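PDB 5OI9: putative uncharacterized protein from Trichoplax adhaerens, which probably takes part in centriole assembly as a STIL relative, this chain being its N-terminal domain, a region that probably binds the centrosomal protein CEP85. Local coordinates for residues 70-76 against 88-94; 121-127 against 169-175; 185-189 against 344-350. One frame throughout, in Å; residues are numbered along the deposited sequence.

In the fold
All three contacts belong to one curled mixed sheet of the STIL N-terminal domain. Interactions 1 and 2 are pairings of neighbouring strands: a bulged antiparallel hairpin and a regular parallel pair, both only partly buried and both held by backbone hydrogen bonds. They share a seam, since strands 69-79 and 118-126 lie side by side and Phe71 N reaches Leu122 O at 2.7 Å. Interaction 2 passes on to interaction 3 through strands 167-176 and 180-192, where His171 N meets Thr186 O at 2.7 Å. Interaction 3 differs in kind: it is fully buried, has no hydrogen bond between its segments, and joins parts of the curled sheet through side chains.

Interaction 1. Residues 70-76 against 88-94; sequences KFFLLGS and NIDRFDP
Leu74 O receives two N-H groups at once, from Asp90 N and Arg91 N, both weak bonds of 3.3 Å. This is a classic beta bulge in the antiparallel hairpin of strands 69-79 and 85-97: one residue of the first strand faces two of the second, and the register slips by one before Gly75 meets Ile89. Leu74 N repays Arg91 O with a much firmer bond of 2.8 Å. Past the bulge the pairing recovers, with Ser76 and Asn88 bonded both ways.

Arg91 lays its guanidinium over Leu74, with CB of the leucine 3.6 Å above the centre of the plane. A bend at chi3 (-68°) folds the chain back to that position, and NH2 goes on to a salt bridge with Asp117. On the same side of the sheet, Asp93 turns its carboxylate to Thr111 and the backbone N of Gly95.

The other side is apolar: Leu73 and Ile89 pack beside strand 118-126, and Phe71 and Phe92 meet helix 45-61. Here Leu73 CB touches Ile89 CG2 at 3.6 Å. Farther along, Phe92 drives its edge into the face of Phe71 in a T-shaped stack, planes at 73°, with CE1 of Phe92 3.5 Å from CB of Phe71.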
loop_
_atom_site.group_PDB
_atom_site.type_symbol
_atom_site.label_atom_id
_atom_site.label_comp_id
_atom_site.label_asym_id
_atom_site.label_seq_id
_atom_site.Cartn_x
_atom_site.Cartn_y
_atom_site.Cartn_z
ATOM N N LYS A 70 17.475 -12.187 -10.223
ATOM C CA LYS A 70 16.270 -11.382 -10.044
ATOM C C LYS A 70 15.081 -12.319 -9.883
ATOM O O LYS A 70 14.700 -13.013 -10.832
ATOM C CB LYS A 70 16.058 -10.444 -11.231
ATOM C CG LYS A 70 17.182 -9.457 -11.464
ATOM C CD LYS A 70 17.245 -8.412 -10.364
ATOM C CE LYS A 70 18.204 -7.291 -10.732
ATOM N NZ LYS A 70 18.181 -6.199 -9.719
ATOM N N PHE A 71 14.490 -12.333 -8.689
ATOM C CA PHE A 71 13.299 -13.134 -8.438
ATOM C C PHE A 71 12.189 -12.278 -7.844
ATOM O O PHE A 71 12.306 -11.050 -7.781
ATOM C CB PHE A 71 13.599 -14.297 -7.486
ATOM C CG PHE A 71 14.687 -15.215 -7.959
ATOM C CD1 PHE A 71 14.528 -15.970 -9.110
ATOM C CD2 PHE A 71 15.861 -15.346 -7.234
ATOM C CE1 PHE A 71 15.527 -16.824 -9.539
ATOM C CE2 PHE A 71 16.862 -16.200 -7.656
ATOM C CZ PHE A 71 16.696 -16.940 -8.811
ATOM N N PHE A 72 11.115 -12.922 -7.393
ATOM C CA PHE A 72 10.049 -12.255 -6.663
ATOM C C PHE A 72 9.745 -13.027 -5.389
ATOM O O PHE A 72 9.789 -14.262 -5.372
ATOM C CB PHE A 72 8.763 -12.131 -7.503
ATOM C CG PHE A 72 8.904 -11.255 -8.712
ATOM C CD1 PHE A 72 8.867 -9.876 -8.592
ATOM C CD2 PHE A 72 9.066 -11.809 -9.972
ATOM C CE1 PHE A 72 8.996 -9.063 -9.705
ATOM C CE2 PHE A 72 9.195 -11.003 -11.089
ATOM C CZ PHE A 72 9.159 -9.628 -10.955
ATOM N N LEU A 73 9.457 -12.293 -4.324
ATOM C CA LEU A 73 8.750 -12.832 -3.175
ATOM C C LEU A 73 7.311 -12.336 -3.229
ATOM O O LEU A 73 7.034 -11.237 -3.714
ATOM C CB LEU A 73 9.415 -12.415 -1.861
ATOM C CG LEU A 73 10.816 -12.980 -1.600
ATOM C CD1 LEU A 73 11.343 -12.529 -0.249
ATOM C CD2 LEU A 73 10.811 -14.500 -1.692
ATOM N N LEU A 74 6.388 -13.169 -2.762
ATOM C CA LEU A 74 4.973 -12.832 -2.760
ATOM C C LEU A 74 4.477 -12.797 -1.325
ATOM O O LEU A 74 4.753 -13.717 -0.546
ATOM C CB LEU A 74 4.156 -13.830 -3.587
ATOM C CG LEU A 74 4.569 -13.972 -5.051
ATOM C CD1 LEU A 74 3.588 -14.852 -5.804
ATOM C CD2 LEU A 74 4.695 -12.609 -5.714
ATOM N N GLY A 75 3.750 -11.736 -0.980
ATOM C CA GLY A 75 3.248 -11.560 0.365
ATOM C C GLY A 75 1.806 -11.096 0.363
ATOM O O GLY A 75 1.199 -10.883 -0.688
ATOM N N SER A 76 1.268 -10.950 1.569
ATOM C CA SER A 76 -0.067 -10.414 1.772
ATOM C C SER A 76 0.010 -9.256 2.755
ATOM O O SER A 76 0.865 -9.231 3.643
ATOM C CB SER A 76 -1.034 -11.486 2.292
ATOM O OG SER A 76 -0.593 -11.995 3.538
ATOM N N ASN A 88 3.088 -10.048 5.241
ATOM C CA ASN A 88 3.425 -11.442 5.523
ATOM C C ASN A 88 3.952 -12.070 4.237
ATOM O O ASN A 88 3.180 -12.393 3.333
ATOM C CB ASN A 88 2.211 -12.196 6.055
ATOM C CG ASN A 88 2.560 -13.583 6.571
ATOM O OD1 ASN A 88 3.646 -13.804 7.106
ATOM N ND2 ASN A 88 1.639 -14.525 6.408
ATOM N N ILE A 89 5.267 -12.251 4.163
ATOM C CA ILE A 89 5.933 -12.783 2.978
ATOM C C ILE A 89 6.189 -14.269 3.197
ATOM O O ILE A 89 6.925 -14.649 4.116
ATOM C CB ILE A 89 7.245 -12.036 2.691
ATOM C CG1 ILE A 89 6.985 -10.535 2.546
ATOM C CG2 ILE A 89 7.919 -12.593 1.448
ATOM C CD1 ILE A 89 8.230 -9.725 2.245
ATOM N N ASP A 90 5.595 -15.115 2.345
ATOM C CA ASP A 90 5.704 -16.557 2.536
ATOM C C ASP A 90 5.787 -17.348 1.233
ATOM O O ASP A 90 5.654 -18.577 1.268
ATOM C CB ASP A 90 4.519 -17.073 3.363
ATOM C CG ASP A 90 3.191 -16.918 2.645
ATOM O OD1 ASP A 90 3.082 -16.026 1.775
ATOM O OD2 ASP A 90 2.254 -17.685 2.948
ATOM N N ARG A 91 6.008 -16.700 0.092
ATOM C CA ARG A 91 6.039 -17.401 -1.184
ATOM C C ARG A 91 7.191 -16.892 -2.034
ATOM O O ARG A 91 7.374 -15.680 -2.177
ATOM C CB ARG A 91 4.719 -17.230 -1.942
ATOM C CG ARG A 91 3.590 -18.106 -1.435
ATOM C CD ARG A 91 2.273 -17.652 -2.023
ATOM N NE ARG A 91 1.892 -16.342 -1.504
ATOM C CZ ARG A 91 1.190 -15.445 -2.186
ATOM N NH1 ARG A 91 0.801 -15.708 -3.427
ATOM N NH2 ARG A 91 0.888 -14.278 -1.630
ATOM N N PHE A 92 7.957 -17.823 -2.591
ATOM C CA PHE A 92 9.003 -17.515 -3.553
ATOM C C PHE A 92 8.494 -17.787 -4.961
ATOM O O PHE A 92 7.768 -18.758 -5.194
ATOM C CB PHE A 92 10.261 -18.341 -3.283
ATOM C CG PHE A 92 11.241 -18.343 -4.421
ATOM C CD1 PHE A 92 12.016 -17.227 -4.686
ATOM C CD2 PHE A 92 11.385 -19.460 -5.227
ATOM C CE1 PHE A 92 12.917 -17.225 -5.732
ATOM C CE2 PHE A 92 12.284 -19.464 -6.276
ATOM C CZ PHE A 92 13.052 -18.346 -6.529
ATOM N N ASP A 93 8.877 -16.926 -5.895
ATOM C CA ASP A 93 8.429 -17.040 -7.278
ATOM C C ASP A 93 9.558 -16.621 -8.209
ATOM O O ASP A 93 9.952 -15.447 -8.220
ATOM C CB ASP A 93 7.184 -16.179 -7.505
ATOM C CG ASP A 93 6.613 -16.328 -8.904
ATOM O OD1 ASP A 93 7.028 -17.255 -9.633
ATOM O OD2 ASP A 93 5.744 -15.511 -9.274
ATOM N N PRO A 94 10.112 -17.549 -8.994
ATOM C CA PRO A 94 11.194 -17.169 -9.918
ATOM C C PRO A 94 10.753 -16.174 -10.973
ATOM O O PRO A 94 11.575 -15.378 -11.445
ATOM C CB PRO A 94 11.610 -18.509 -10.545
ATOM C CG PRO A 94 11.068 -19.561 -9.625
ATOM C CD PRO A 94 9.810 -18.986 -9.052
#

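Interaction 2. Residues 121-127 against 169-175; sequences PLSMQLA and KIHATYY
Tyr174 lies against the backbone of the strand beside it, in the parallel pair 121-127 and 169-175, which a beta-alpha-beta crossover through helix 139-155 connects. Its chi1 of 69° sets CG between its own N and carbonyl carbon, and from CB the ring swings across toward Gln125 and Leu126. CG is still distant, 4.2 Å from Gln125 O, but CD1 closes to 3.3 Å of that oxygen. CE1 comes next, 3.4 Å from Leu126 N, so the CD1-CE1 bond follows the peptide. Across the ring CE2 meets Leu126 CD1 at 3.7 Å. At the tip, CZ and OH both pass CB of Leu126, while Leu126 CA sits over the ring face in a CH-pi contact, 20° off the normal. The methyl CE of selenomethionine Met124 adds a touch on Tyr174 CD1 at 3.6 Å.

Six backbone hydrogen bonds run beneath, alternating between the strands from Pro121 O to Ala127 N; the last, Ala127 N to Tyr174 O, is 2.7 Å and nearly straight at 176°.

Helix 45-61 covers the Tyr174 side through Gln52 and Tyr56, while strands 69-79 and 180-192 flank the pair within the sheet.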
loop_
_atom_site.group_PDB
_atom_site.type_symbol
_atom_site.label_atom_id
_atom_site.label_comp_id
_atom_site.label_asym_id
_atom_site.label_seq_id
_atom_site.Cartn_x
_atom_site.Cartn_y
_atom_site.Cartn_z
ATOM N N PRO A 121 10.140 -7.406 -5.431
ATOM C CA PRO A 121 11.320 -7.791 -6.215
ATOM C C PRO A 121 12.438 -8.261 -5.296
ATOM O O PRO A 121 12.753 -7.617 -4.293
ATOM C CB PRO A 121 11.694 -6.498 -6.951
ATOM C CG PRO A 121 10.437 -5.681 -6.955
ATOM C CD PRO A 121 9.745 -6.008 -5.670
ATOM N N LEU A 122 13.025 -9.404 -5.639
ATOM C CA LEU A 122 14.065 -10.031 -4.834
ATOM C C LEU A 122 15.343 -10.121 -5.653
ATOM O O LEU A 122 15.371 -10.785 -6.694
ATOM C CB LEU A 122 13.638 -11.421 -4.362
ATOM C CG LEU A 122 14.723 -12.227 -3.646
ATOM C CD1 LEU A 122 15.145 -11.529 -2.365
ATOM C CD2 LEU A 122 14.250 -13.644 -3.361
ATOM N N SER A 123 16.389 -9.447 -5.188
ATOM C CA SER A 123 17.715 -9.533 -5.779
ATOM C C SER A 123 18.616 -10.318 -4.842
ATOM O O SER A 123 18.729 -9.980 -3.658
ATOM C CB SER A 123 18.303 -8.143 -6.032
ATOM O OG SER A 123 17.631 -7.486 -7.093
HETATM N N MSE A 124 19.246 -11.365 -5.358
HETATM C CA MSE A 124 20.201 -12.083 -4.533
HETATM C C MSE A 124 21.469 -12.474 -5.271
HETATM O O MSE A 124 21.458 -12.721 -6.474
HETATM C CB MSE A 124 19.551 -13.317 -3.902
HETATM C CG MSE A 124 18.801 -14.240 -4.823
HETATM SE SE MSE A 124 17.714 -15.419 -3.710
HETATM C CE MSE A 124 19.027 -15.835 -2.333
ATOM N N GLN A 125 22.569 -12.503 -4.524
ATOM C CA GLN A 125 23.882 -12.792 -5.071
ATOM C C GLN A 125 24.681 -13.599 -4.060
ATOM O O GLN A 125 24.553 -13.412 -2.847
ATOM C CB GLN A 125 24.644 -11.508 -5.426
ATOM C CG GLN A 125 24.790 -10.532 -4.265
ATOM C CD GLN A 125 25.713 -9.369 -4.586
ATOM O OE1 GLN A 125 26.685 -9.521 -5.324
ATOM N NE2 GLN A 125 25.406 -8.197 -4.037
ATOM N N LEU A 126 25.508 -14.503 -4.577
ATOM C CA LEU A 126 26.409 -15.276 -3.735
ATOM C C LEU A 126 27.518 -14.375 -3.206
ATOM O O LEU A 126 28.184 -13.680 -3.978
ATOM C CB LEU A 126 26.991 -16.445 -4.532
ATOM C CG LEU A 126 27.998 -17.370 -3.850
ATOM C CD1 LEU A 126 27.337 -18.155 -2.728
ATOM C CD2 LEU A 126 28.627 -18.310 -4.871
ATOM N N ALA A 127 27.701 -14.372 -1.888
ATOM C CA ALA A 127 28.752 -13.564 -1.283
ATOM C C ALA A 127 30.123 -14.065 -1.718
ATOM O O ALA A 127 30.349 -15.270 -1.844
ATOM C CB ALA A 127 28.647 -13.602 0.243
ATOM N N LYS A 169 11.160 -3.804 -1.548
ATOM C CA LYS A 169 12.175 -4.587 -2.241
ATOM C C LYS A 169 13.065 -5.266 -1.210
ATOM O O LYS A 169 13.181 -4.810 -0.071
ATOM C CB LYS A 169 13.025 -3.716 -3.179
ATOM C CG LYS A 169 12.224 -2.955 -4.222
ATOM C CD LYS A 169 13.086 -1.936 -4.948
ATOM C CE LYS A 169 14.125 -2.610 -5.828
ATOM N NZ LYS A 169 13.495 -3.346 -6.958
ATOM N N ILE A 170 13.696 -6.366 -1.621
ATOM C CA ILE A 170 14.584 -7.126 -0.746
ATOM C C ILE A 170 15.870 -7.448 -1.495
ATOM O O ILE A 170 15.831 -7.903 -2.642
ATOM C CB ILE A 170 13.921 -8.420 -0.232
ATOM C CG1 ILE A 170 12.742 -8.084 0.681
ATOM C CG2 ILE A 170 14.930 -9.276 0.522
ATOM C CD1 ILE A 170 12.045 -9.296 1.245
ATOM N N HIS A 171 17.006 -7.200 -0.845
ATOM C CA HIS A 171 18.315 -7.655 -1.299
ATOM C C HIS A 171 18.797 -8.753 -0.361
ATOM O O HIS A 171 18.801 -8.571 0.863
ATOM C CB HIS A 171 19.334 -6.511 -1.321
ATOM C CG HIS A 171 18.991 -5.402 -2.266
ATOM N ND1 HIS A 171 19.518 -4.136 -2.143
ATOM C CD2 HIS A 171 18.183 -5.370 -3.351
ATOM C CE1 HIS A 171 19.047 -3.369 -3.111
ATOM N NE2 HIS A 171 18.235 -4.094 -3.858
ATOM N N ALA A 172 19.202 -9.887 -0.928
ATOM C CA ALA A 172 19.664 -11.023 -0.138
ATOM C C ALA A 172 21.050 -11.432 -0.608
ATOM O O ALA A 172 21.242 -11.753 -1.783
ATOM C CB ALA A 172 18.690 -12.199 -0.240
ATOM N N THR A 173 22.015 -11.420 0.300
ATOM C CA THR A 173 23.347 -11.945 0.027
ATOM C C THR A 173 23.498 -13.253 0.791
ATOM O O THR A 173 23.297 -13.288 2.011
ATOM C CB THR A 173 24.426 -10.944 0.428
ATOM O OG1 THR A 173 24.206 -9.709 -0.264
ATOM C CG2 THR A 173 25.797 -11.472 0.063
ATOM N N TYR A 174 23.823 -14.328 0.078
ATOM C CA TYR A 174 23.872 -15.652 0.678
ATOM C C TYR A 174 25.241 -16.289 0.480
ATOM O O TYR A 174 26.026 -15.888 -0.385
ATOM C CB TYR A 174 22.783 -16.574 0.109
ATOM C CG TYR A 174 22.983 -16.976 -1.338
ATOM C CD1 TYR A 174 22.657 -16.108 -2.369
ATOM C CD2 TYR A 174 23.483 -18.230 -1.671
ATOM C CE1 TYR A 174 22.830 -16.469 -3.689
ATOM C CE2 TYR A 174 23.660 -18.600 -2.991
ATOM C CZ TYR A 174 23.332 -17.716 -3.996
ATOM O OH TYR A 174 23.505 -18.078 -5.312
ATOM N N TYR A 175 25.511 -17.297 1.305
ATOM C CA TYR A 175 26.746 -18.061 1.224
ATOM C C TYR A 175 26.463 -19.485 1.677
ATOM O O TYR A 175 25.698 -19.703 2.620
ATOM C CB TYR A 175 27.850 -17.438 2.083
ATOM C CG TYR A 175 29.218 -18.037 1.847
ATOM C CD1 TYR A 175 29.992 -17.641 0.763
ATOM C CD2 TYR A 175 29.741 -18.993 2.709
ATOM C CE1 TYR A 175 31.244 -18.182 0.539
ATOM C CE2 TYR A 175 30.995 -19.541 2.494
ATOM C CZ TYR A 175 31.740 -19.131 1.407
ATOM O OH TYR A 175 32.987 -19.670 1.187
#

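Interaction 3. Residues 185-189 against 344-350; sequences VTSGV and MRLQLVP
Two strands of the curled mixed sheet that are not bonded neighbours meet here through their side chains. Segments 185-189 and 344-350 run roughly the same way, 35° apart, with strand axes 8.8 Å from each other at closest, too far for backbone pairing. Strand 180-192 bonds instead to 167-176 and 322-334, and strand 343-348 to 39-44. Alternate residues turn inward: Val185, Ser187 and Val189 from one strand, Met344, Leu346, Leu348 and Pro350 from the other.

At one end selenomethionine Met344 reaches out fully extended beyond CG and runs alongside Val185, the two side chains pointing in opposite directions. Its CE presses on Val185 CB at 3.5 Å, tighter than an ordinary carbon contact, with SE behind it at 3.8 Å from the same CB.

In the middle, Ser187 supplies the polar atom of the contact. It is modelled in two conformers; in one of them OG comes near Leu346 CD1 and Leu348 CD1, a detail to be treated as doubtful. In that conformer the hydroxyl also has a weak hydrogen bond to Ala327 O of strand 322-334.

Toward the far end Val189 CG1 meets Leu348 CD2 at 3.6 Å. This branch of the valine lies between its backbone N and carbonyl carbon, chi1 71°, and also comes to 4.4 Å of Pro350 CG, a looser touch. Leu348 thus gives CD2 to the valine, whereas the approach of its CD1 to Ser187 depends on the conformer.

All seven touching residues are buried, yet no hydrogen bond links the two segments. Cohesion across this contact thus rests on van der Waals packing and the exclusion of water, while the one hydroxyl here, Ser187, probably finds its polar partner on strand 322-334 rather than across the contact.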
loop_
_atom_site.group_PDB
_atom_site.type_symbol
_atom_site.label_atom_id
_atom_site.label_comp_id
_atom_site.label_asym_id
_atom_site.label_seq_id
_atom_site.Cartn_x
_atom_site.Cartn_y
_atom_site.Cartn_z
ATOM N N VAL A 185 19.610 -10.565 4.771
ATOM C CA VAL A 185 18.387 -10.078 4.146
ATOM C C VAL A 185 18.244 -8.599 4.475
ATOM O O VAL A 185 18.143 -8.224 5.647
ATOM C CB VAL A 185 17.159 -10.871 4.623
ATOM C CG1 VAL A 185 15.896 -10.370 3.938
ATOM C CG2 VAL A 185 17.355 -12.357 4.387
ATOM N N THR A 186 18.252 -7.759 3.444
ATOM C CA THR A 186 17.998 -6.330 3.581
ATOM C C THR A 186 16.701 -5.994 2.859
ATOM O O THR A 186 16.500 -6.409 1.713
ATOM C CB THR A 186 19.151 -5.497 3.011
ATOM O OG1 THR A 186 20.343 -5.739 3.769
ATOM C CG2 THR A 186 18.817 -4.015 3.067
ATOM N N SER A 187 15.825 -5.246 3.528
ATOM C CA SER A 187 14.526 -4.871 2.985
ATOM C C SER A 187 14.402 -3.355 2.961
ATOM O O SER A 187 14.696 -2.689 3.958
ATOM C CB SER A 187 13.388 -5.473 3.812
ATOM O OG SER A 187 13.341 -4.893 5.105
ATOM N N GLY A 188 13.960 -2.818 1.830
ATOM C CA GLY A 188 13.747 -1.392 1.697
ATOM C C GLY A 188 12.356 -1.103 1.176
ATOM O O GLY A 188 11.787 -1.872 0.399
ATOM N N VAL A 189 11.807 0.026 1.621
ATOM C CA VAL A 189 10.448 0.423 1.275
ATOM C C VAL A 189 10.421 1.918 0.982
ATOM O O VAL A 189 11.220 2.691 1.517
ATOM C CB VAL A 189 9.447 0.067 2.401
ATOM C CG1 VAL A 189 9.657 0.965 3.616
ATOM C CG2 VAL A 189 8.010 0.148 1.902
HETATM N N MSE A 344 11.300 -14.589 9.976
HETATM C CA MSE A 344 12.128 -13.454 10.330
HETATM C C MSE A 344 11.280 -12.180 10.298
HETATM O O MSE A 344 10.526 -11.957 9.353
HETATM C CB MSE A 344 13.307 -13.379 9.367
HETATM C CG MSE A 344 13.956 -12.033 9.213
HETATM SE SE MSE A 344 15.137 -12.090 7.656
HETATM C CE MSE A 344 15.979 -10.379 7.865
ATOM N N ARG A 345 11.385 -11.366 11.344
ATOM C CA ARG A 345 10.633 -10.123 11.451
ATOM C C ARG A 345 11.573 -8.936 11.310
ATOM O O ARG A 345 12.587 -8.856 12.009
ATOM C CB ARG A 345 9.873 -10.034 12.781
ATOM C CG ARG A 345 9.224 -8.670 13.000
ATOM C CD ARG A 345 8.086 -8.717 14.007
ATOM N NE ARG A 345 6.988 -9.576 13.567
ATOM C CZ ARG A 345 5.776 -9.583 14.115
ATOM N NH1 ARG A 345 5.492 -8.770 15.122
ATOM N NH2 ARG A 345 4.842 -10.401 13.651
ATOM N N LEU A 346 11.232 -8.026 10.402
ATOM C CA LEU A 346 11.936 -6.765 10.221
ATOM C C LEU A 346 10.992 -5.613 10.528
ATOM O O LEU A 346 9.812 -5.651 10.163
ATOM C CB LEU A 346 12.482 -6.631 8.796
ATOM C CG LEU A 346 13.600 -7.598 8.407
ATOM C CD1 LEU A 346 13.900 -7.520 6.917
ATOM C CD2 LEU A 346 14.850 -7.308 9.226
ATOM N N GLN A 347 11.517 -4.595 11.204
ATOM C CA GLN A 347 10.764 -3.403 11.573
ATOM C C GLN A 347 11.282 -2.222 10.762
ATOM O O GLN A 347 12.490 -1.959 10.746
ATOM C CB GLN A 347 10.902 -3.118 13.072
ATOM C CG GLN A 347 10.474 -4.269 13.972
ATOM C CD GLN A 347 8.969 -4.359 14.136
ATOM O OE1 GLN A 347 8.376 -3.627 14.928
ATOM N NE2 GLN A 347 8.344 -5.262 13.389
ATOM N N LEU A 348 10.378 -1.523 10.084
ATOM C CA LEU A 348 10.749 -0.389 9.241
ATOM C C LEU A 348 9.948 0.828 9.682
ATOM O O LEU A 348 8.721 0.856 9.538
ATOM C CB LEU A 348 10.510 -0.694 7.756
ATOM C CG LEU A 348 11.426 -1.714 7.062
ATOM C CD1 LEU A 348 11.090 -3.143 7.461
ATOM C CD2 LEU A 348 11.383 -1.575 5.545
ATOM N N VAL A 349 10.639 1.823 10.230
ATOM C CA VAL A 349 10.038 3.111 10.572
ATOM C C VAL A 349 10.703 4.166 9.695
ATOM O O VAL A 349 11.658 4.827 10.129
ATOM C CB VAL A 349 10.186 3.431 12.069
ATOM C CG1 VAL A 349 9.479 4.735 12.414
ATOM C CG2 VAL A 349 9.636 2.290 12.916
ATOM N N PRO A 350 10.246 4.344 8.461
ATOM C CA PRO A 350 10.939 5.233 7.527
ATOM C C PRO A 350 10.589 6.694 7.764
ATOM O O PRO A 350 9.545 7.030 8.326
ATOM C CB PRO A 350 10.427 4.764 6.162
ATOM C CG PRO A 350 9.054 4.258 6.444
ATOM C CD PRO A 350 9.077 3.691 7.844
#